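Local coordinates for E1 (Kluyveromyces marxianus, PDB 3VX6), which activates the ubiquitin-like proteins Atg8 and Atg12 as an E1-like enzyme of autophagy, the fragment here being its N-terminal domain, linked to E2 recognition, at residues M142-S147 with V214-T220; N87-F92 with M125-A129. One frame throughout, in Å; residues are numbered along the deposited sequence.

Contact 1. Residues M142-S147 with V214-T220; sequences MPSFQS and VTKNILT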
loop_
_atom_site.group_PDB
_atom_site.type_symbol
_atom_site.label_atom_id
_atom_site.label_comp_id
_atom_site.label_asym_id
_atom_site.label_seq_id
_atom_site.Cartn_x
_atom_site.Cartn_y
_atom_site.Cartn_z
ATOM N N MET A 142 -4.713 0.618 -3.289
ATOM C CA MET A 142 -3.833 0.246 -2.196
ATOM C C MET A 142 -4.655 0.777 -1.030
ATOM O O MET A 142 -4.632 1.970 -0.746
ATOM C CB MET A 142 -2.499 0.975 -2.311
ATOM C CG MET A 142 -1.490 0.533 -1.280
ATOM S SD MET A 142 0.042 1.374 -1.527
ATOM C CE MET A 142 0.971 0.209 -2.518
ATOM N N PRO A 143 -5.417 -0.103 -0.361
ATOM C CA PRO A 143 -6.258 0.301 0.757
ATOM C C PRO A 143 -5.606 1.185 1.783
ATOM O O PRO A 143 -4.533 0.898 2.312
ATOM C CB PRO A 143 -6.730 -1.026 1.331
ATOM C CG PRO A 143 -6.795 -1.870 0.147
ATOM C CD PRO A 143 -5.467 -1.560 -0.502
ATOM N N SER A 144 -6.298 2.287 2.023
ATOM C CA SER A 144 -5.914 3.309 2.971
ATOM C C SER A 144 -7.139 3.458 3.870
ATOM O O SER A 144 -8.143 4.054 3.485
ATOM C CB SER A 144 -5.625 4.615 2.231
ATOM O OG SER A 144 -5.608 5.701 3.138
ATOM N N PHE A 145 -7.064 2.891 5.064
ATOM C CA PHE A 145 -8.183 2.963 5.984
ATOM C C PHE A 145 -7.913 3.884 7.151
ATOM O O PHE A 145 -6.770 4.237 7.440
ATOM C CB PHE A 145 -8.509 1.580 6.516
ATOM C CG PHE A 145 -7.320 0.859 7.057
ATOM C CD1 PHE A 145 -6.495 0.118 6.212
ATOM C CD2 PHE A 145 -7.016 0.917 8.415
ATOM C CE1 PHE A 145 -5.390 -0.556 6.718
ATOM C CE2 PHE A 145 -5.920 0.251 8.926
ATOM C CZ PHE A 145 -5.103 -0.488 8.082
ATOM N N GLN A 146 -8.995 4.247 7.826
ATOM C CA GLN A 146 -8.956 5.131 8.976
ATOM C C GLN A 146 -10.330 5.130 9.629
ATOM O O GLN A 146 -11.304 4.653 9.051
ATOM C CB GLN A 146 -8.640 6.546 8.526
ATOM C CG GLN A 146 -9.692 7.116 7.605
ATOM C CD GLN A 146 -9.572 8.605 7.469
ATOM O OE1 GLN A 146 -8.638 9.113 6.849
ATOM N NE2 GLN A 146 -10.512 9.324 8.060
ATOM N N SER A 147 -10.410 5.667 10.839
ATOM C CA SER A 147 -11.685 5.752 11.529
ATOM C C SER A 147 -12.537 6.777 10.776
ATOM O O SER A 147 -12.027 7.788 10.292
ATOM C CB SER A 147 -11.467 6.206 12.973
ATOM O OG SER A 147 -12.703 6.483 13.612
ATOM N N VAL A 214 -1.172 5.457 2.670
ATOM C CA VAL A 214 -1.054 4.191 3.394
ATOM C C VAL A 214 -0.616 4.381 4.853
ATOM O O VAL A 214 -0.715 3.475 5.676
ATOM C CB VAL A 214 -0.086 3.250 2.648
ATOM C CG1 VAL A 214 1.337 3.467 3.131
ATOM C CG2 VAL A 214 -0.549 1.826 2.791
ATOM N N THR A 215 -0.139 5.579 5.165
ATOM C CA THR A 215 0.270 5.918 6.524
ATOM C C THR A 215 -0.906 5.834 7.513
ATOM O O THR A 215 -0.720 5.615 8.722
ATOM C CB THR A 215 0.823 7.355 6.596
ATOM O OG1 THR A 215 1.851 7.536 5.614
ATOM C CG2 THR A 215 1.405 7.635 7.979
ATOM N N LYS A 216 -2.113 6.033 6.994
ATOM C CA LYS A 216 -3.308 5.986 7.810
ATOM C C LYS A 216 -3.459 4.635 8.435
ATOM O O LYS A 216 -3.943 4.510 9.553
ATOM C CB LYS A 216 -4.522 6.273 6.952
ATOM C CG LYS A 216 -4.669 7.731 6.519
ATOM C CD LYS A 216 -5.927 7.918 5.656
ATOM C CE LYS A 216 -6.081 9.364 5.238
ATOM N NZ LYS A 216 -6.741 9.319 3.890
ATOM N N ASN A 217 -3.097 3.629 7.652
ATOM C CA ASN A 217 -3.115 2.250 8.094
ATOM C C ASN A 217 -2.283 2.188 9.387
ATOM O O ASN A 217 -2.795 1.845 10.454
ATOM C CB ASN A 217 -2.485 1.369 7.008
ATOM C CG ASN A 217 -3.199 1.491 5.674
ATOM O OD1 ASN A 217 -3.947 2.446 5.442
ATOM N ND2 ASN A 217 -2.973 0.529 4.793
ATOM N N ILE A 218 -1.006 2.552 9.290
ATOM C CA ILE A 218 -0.126 2.527 10.453
ATOM C C ILE A 218 -0.802 3.220 11.632
ATOM O O ILE A 218 -0.982 2.624 12.701
ATOM C CB ILE A 218 1.225 3.216 10.148
ATOM C CG1 ILE A 218 1.911 2.507 8.966
ATOM C CG2 ILE A 218 2.095 3.225 11.403
ATOM C CD1 ILE A 218 3.128 3.222 8.408
ATOM N N LEU A 219 -1.204 4.467 11.421
ATOM C CA LEU A 219 -1.873 5.220 12.469
ATOM C C LEU A 219 -3.070 4.485 13.036
ATOM O O LEU A 219 -3.170 4.273 14.233
ATOM C CB LEU A 219 -2.320 6.571 11.937
ATOM C CG LEU A 219 -1.119 7.445 11.619
ATOM C CD1 LEU A 219 -1.542 8.642 10.796
ATOM C CD2 LEU A 219 -0.475 7.865 12.928
ATOM N N THR A 220 -3.986 4.091 12.172
ATOM C CA THR A 220 -5.173 3.402 12.629
ATOM C C THR A 220 -4.834 2.153 13.453
ATOM O O THR A 220 -5.419 1.905 14.510
ATOM C CB THR A 220 -6.053 3.026 11.424
ATOM O OG1 THR A 220 -6.482 4.222 10.768
ATOM C CG2 THR A 220 -7.265 2.230 11.865
#

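Contact 2. Residues N87-F92 with M125-A129; sequences NTIELF and MISFA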
loop_
_atom_site.group_PDB
_atom_site.type_symbol
_atom_site.label_atom_id
_atom_site.label_comp_id
_atom_site.label_asym_id
_atom_site.label_seq_id
_atom_site.Cartn_x
_atom_site.Cartn_y
_atom_site.Cartn_z
ATOM N N ASN A 87 -14.644 -11.777 -14.757
ATOM C CA ASN A 87 -14.822 -12.491 -16.012
ATOM C C ASN A 87 -15.670 -11.744 -17.022
ATOM O O ASN A 87 -15.619 -12.035 -18.215
ATOM C CB ASN A 87 -15.413 -13.885 -15.744
ATOM C CG ASN A 87 -16.536 -13.868 -14.702
ATOM O OD1 ASN A 87 -16.816 -12.839 -14.067
ATOM N ND2 ASN A 87 -17.173 -15.021 -14.512
ATOM N N THR A 88 -16.449 -10.778 -16.557
ATOM C CA THR A 88 -17.278 -10.025 -17.478
ATOM C C THR A 88 -17.153 -8.545 -17.185
ATOM O O THR A 88 -16.903 -8.154 -16.042
ATOM C CB THR A 88 -18.773 -10.432 -17.389
ATOM O OG1 THR A 88 -19.455 -9.584 -16.457
ATOM C CG2 THR A 88 -18.906 -11.878 -16.945
ATOM N N ILE A 89 -17.320 -7.729 -18.225
ATOM C CA ILE A 89 -17.228 -6.278 -18.099
ATOM C C ILE A 89 -18.304 -5.753 -17.149
ATOM O O ILE A 89 -18.078 -4.805 -16.408
ATOM C CB ILE A 89 -17.393 -5.584 -19.482
ATOM C CG1 ILE A 89 -17.083 -4.089 -19.377
ATOM C CG2 ILE A 89 -18.818 -5.741 -19.984
ATOM C CD1 ILE A 89 -15.613 -3.758 -19.301
ATOM N N GLU A 90 -19.477 -6.374 -17.167
ATOM C CA GLU A 90 -20.568 -5.948 -16.302
ATOM C C GLU A 90 -20.257 -6.238 -14.842
ATOM O O GLU A 90 -20.556 -5.424 -13.970
ATOM C CB GLU A 90 -21.877 -6.628 -16.708
ATOM C CG GLU A 90 -22.382 -6.219 -18.080
ATOM C CD GLU A 90 -21.989 -7.195 -19.183
ATOM O OE1 GLU A 90 -20.891 -7.796 -19.119
ATOM O OE2 GLU A 90 -22.784 -7.350 -20.136
ATOM N N LEU A 91 -19.661 -7.398 -14.575
ATOM C CA LEU A 91 -19.293 -7.757 -13.213
ATOM C C LEU A 91 -18.238 -6.782 -12.719
ATOM O O LEU A 91 -18.215 -6.389 -11.549
ATOM C CB LEU A 91 -18.766 -9.187 -13.169
ATOM C CG LEU A 91 -19.954 -10.144 -13.219
ATOM C CD1 LEU A 91 -19.527 -11.591 -12.993
ATOM C CD2 LEU A 91 -20.943 -9.697 -12.148
ATOM N N PHE A 92 -17.362 -6.398 -13.638
ATOM C CA PHE A 92 -16.305 -5.447 -13.351
ATOM C C PHE A 92 -16.956 -4.093 -13.094
ATOM O O PHE A 92 -16.658 -3.432 -12.108
ATOM C CB PHE A 92 -15.353 -5.369 -14.546
ATOM C CG PHE A 92 -14.249 -4.380 -14.372
ATOM C CD1 PHE A 92 -13.110 -4.705 -13.631
ATOM C CD2 PHE A 92 -14.349 -3.115 -14.936
ATOM C CE1 PHE A 92 -12.080 -3.781 -13.456
ATOM C CE2 PHE A 92 -13.329 -2.184 -14.768
ATOM C CZ PHE A 92 -12.188 -2.520 -14.023
ATOM N N MET A 125 -5.945 -5.291 -7.185
ATOM C CA MET A 125 -6.307 -4.854 -8.512
ATOM C C MET A 125 -7.526 -5.619 -8.966
ATOM O O MET A 125 -7.593 -6.818 -8.787
ATOM C CB MET A 125 -5.144 -5.110 -9.475
ATOM C CG MET A 125 -5.405 -4.657 -10.890
ATOM S SD MET A 125 -4.022 -5.015 -11.979
ATOM C CE MET A 125 -4.921 -5.559 -13.426
ATOM N N ILE A 126 -8.515 -4.923 -9.496
ATOM C CA ILE A 126 -9.668 -5.621 -10.030
ATOM C C ILE A 126 -9.516 -5.357 -11.511
ATOM O O ILE A 126 -8.998 -4.315 -11.916
ATOM C CB ILE A 126 -11.023 -5.075 -9.527
ATOM C CG1 ILE A 126 -11.111 -3.561 -9.750
ATOM C CG2 ILE A 126 -11.223 -5.487 -8.068
ATOM C CD1 ILE A 126 -12.486 -2.959 -9.467
ATOM N N SER A 127 -9.926 -6.304 -12.332
ATOM C CA SER A 127 -9.771 -6.109 -13.755
ATOM C C SER A 127 -10.713 -6.968 -14.550
ATOM O O SER A 127 -11.409 -7.832 -14.020
ATOM C CB SER A 127 -8.327 -6.422 -14.181
ATOM O OG SER A 127 -7.978 -7.781 -13.943
ATOM N N PHE A 128 -10.743 -6.684 -15.837
ATOM C CA PHE A 128 -11.540 -7.426 -16.772
ATOM C C PHE A 128 -10.674 -7.480 -17.993
ATOM O O PHE A 128 -10.404 -6.454 -18.628
ATOM C CB PHE A 128 -12.839 -6.721 -17.123
ATOM C CG PHE A 128 -13.588 -7.404 -18.226
ATOM C CD1 PHE A 128 -14.020 -6.692 -19.343
ATOM C CD2 PHE A 128 -13.830 -8.777 -18.165
ATOM C CE1 PHE A 128 -14.678 -7.335 -20.379
ATOM C CE2 PHE A 128 -14.485 -9.424 -19.196
ATOM C CZ PHE A 128 -14.911 -8.701 -20.308
ATOM N N ALA A 129 -10.195 -8.674 -18.293
ATOM C CA ALA A 129 -9.361 -8.860 -19.455
ATOM C C ALA A 129 -10.300 -9.349 -20.537
ATOM O O ALA A 129 -10.778 -10.488 -20.494
ATOM C CB ALA A 129 -8.278 -9.887 -19.172
#

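Contact 1. Residues M142-S147 with V214-T220
The carboxamide of Asn217 meets the backbone of Pro143 to Phe145 with both of its polar atoms. Its ND2 donates to Pro143 O at 3.0 Å, nearly straight at 168°, with the acceptor in the amide plane; its OD1 accepts from Phe145 N at 3.2 Å, more bent, the donor standing above the carbonyl plane. A second acceptor, Ile120 O, also takes a bond from ND2. Because CG of Phe145 sits between its own N and carbonyl carbon (chi1 51°), the ring folds back over Asn217 and stacks on the amide, the planes 24° apart. Asn217 CA lies over the same ring, 3.8 Å from its centroid, in a CH-pi contact, while Thr220 CG2 comes up at the ring's edge. Farther along, Lys216 lays its aliphatic chain obliquely across the amide end of Gln146, whose NE2 bonds Ala150 O. Leu108 and Leu109 of helix 97-114 pack on Phe145, and Ser144 OG bonds Ala213 O just ahead of the helix. One buried side chain thus serves the backbone of Pro143 and Phe145 as a neighbouring peptide would, pairing its polar groups where the surroundings are largely closed to solvent.

Contact 2. Residues N87-F92 with M125-A129
Phe128 and Phe92 both swing CG anti to the backbone N (chi1 173° and 178°), which sends the two side chains into the space between strand 125-129 and the first turn of helix 89-94. A short helix following strand 78-86 here packs its first turn against the neighbouring parallel strand 123-130. The phenyl group of Phe128 slides under the start of the helix, with Ile89 N 3.2 Å above the ring centre and Thr88 C over the same face nearer the rim. Ile89 crosses the Phe128 side chain at about a right angle, its CB and CD1 resting on the CD1/CE1 side of the ring. Phe92 meets it obliquely, CB to CB at 3.8 Å, and carries its own ring onward along the strand, CE1 lying 3.8 Å from Ile126 CG1. Thr88 is the N-cap of the helix, its OG1 accepting from Leu91 N at 2.9 Å, so the backbone above the aromatic ring is held in the helical turn. Beyond the pair, Phe86 touches both Phe92 and Ile126, and Lys97 makes a cation-pi contact with Phe92. Two aromatic rings thus pack against backbone and aliphatic side chains, and at the edge of the Phe92 ring, near its plane, sits Ile126 O, 3.5 Å from CE1.

In the fold
Contacts 1 and 2 lie on neighbouring strands of one mixed sheet: strand 123-130 carries contact 2, and the antiparallel strand 135-144, next in the chain, runs on into contact 1. Their centres are 26 Å apart and their nearest atoms about 7 Å, so the two do not touch. Contact 2 is the more peripheral, its centre about 22 Å from the centre of the chain against 9 Å for contact 1, and packs a short helix against strand 123-130. Contact 1 joins strand 135-144 and the residues after it to helix 215-225, whose side chains reach strands 151-159 and 198-202 of the second sheet. Helix 97-114, which follows contact 2's helix, packs on Pro143 and Phe145 of contact 1, bridging the two regions.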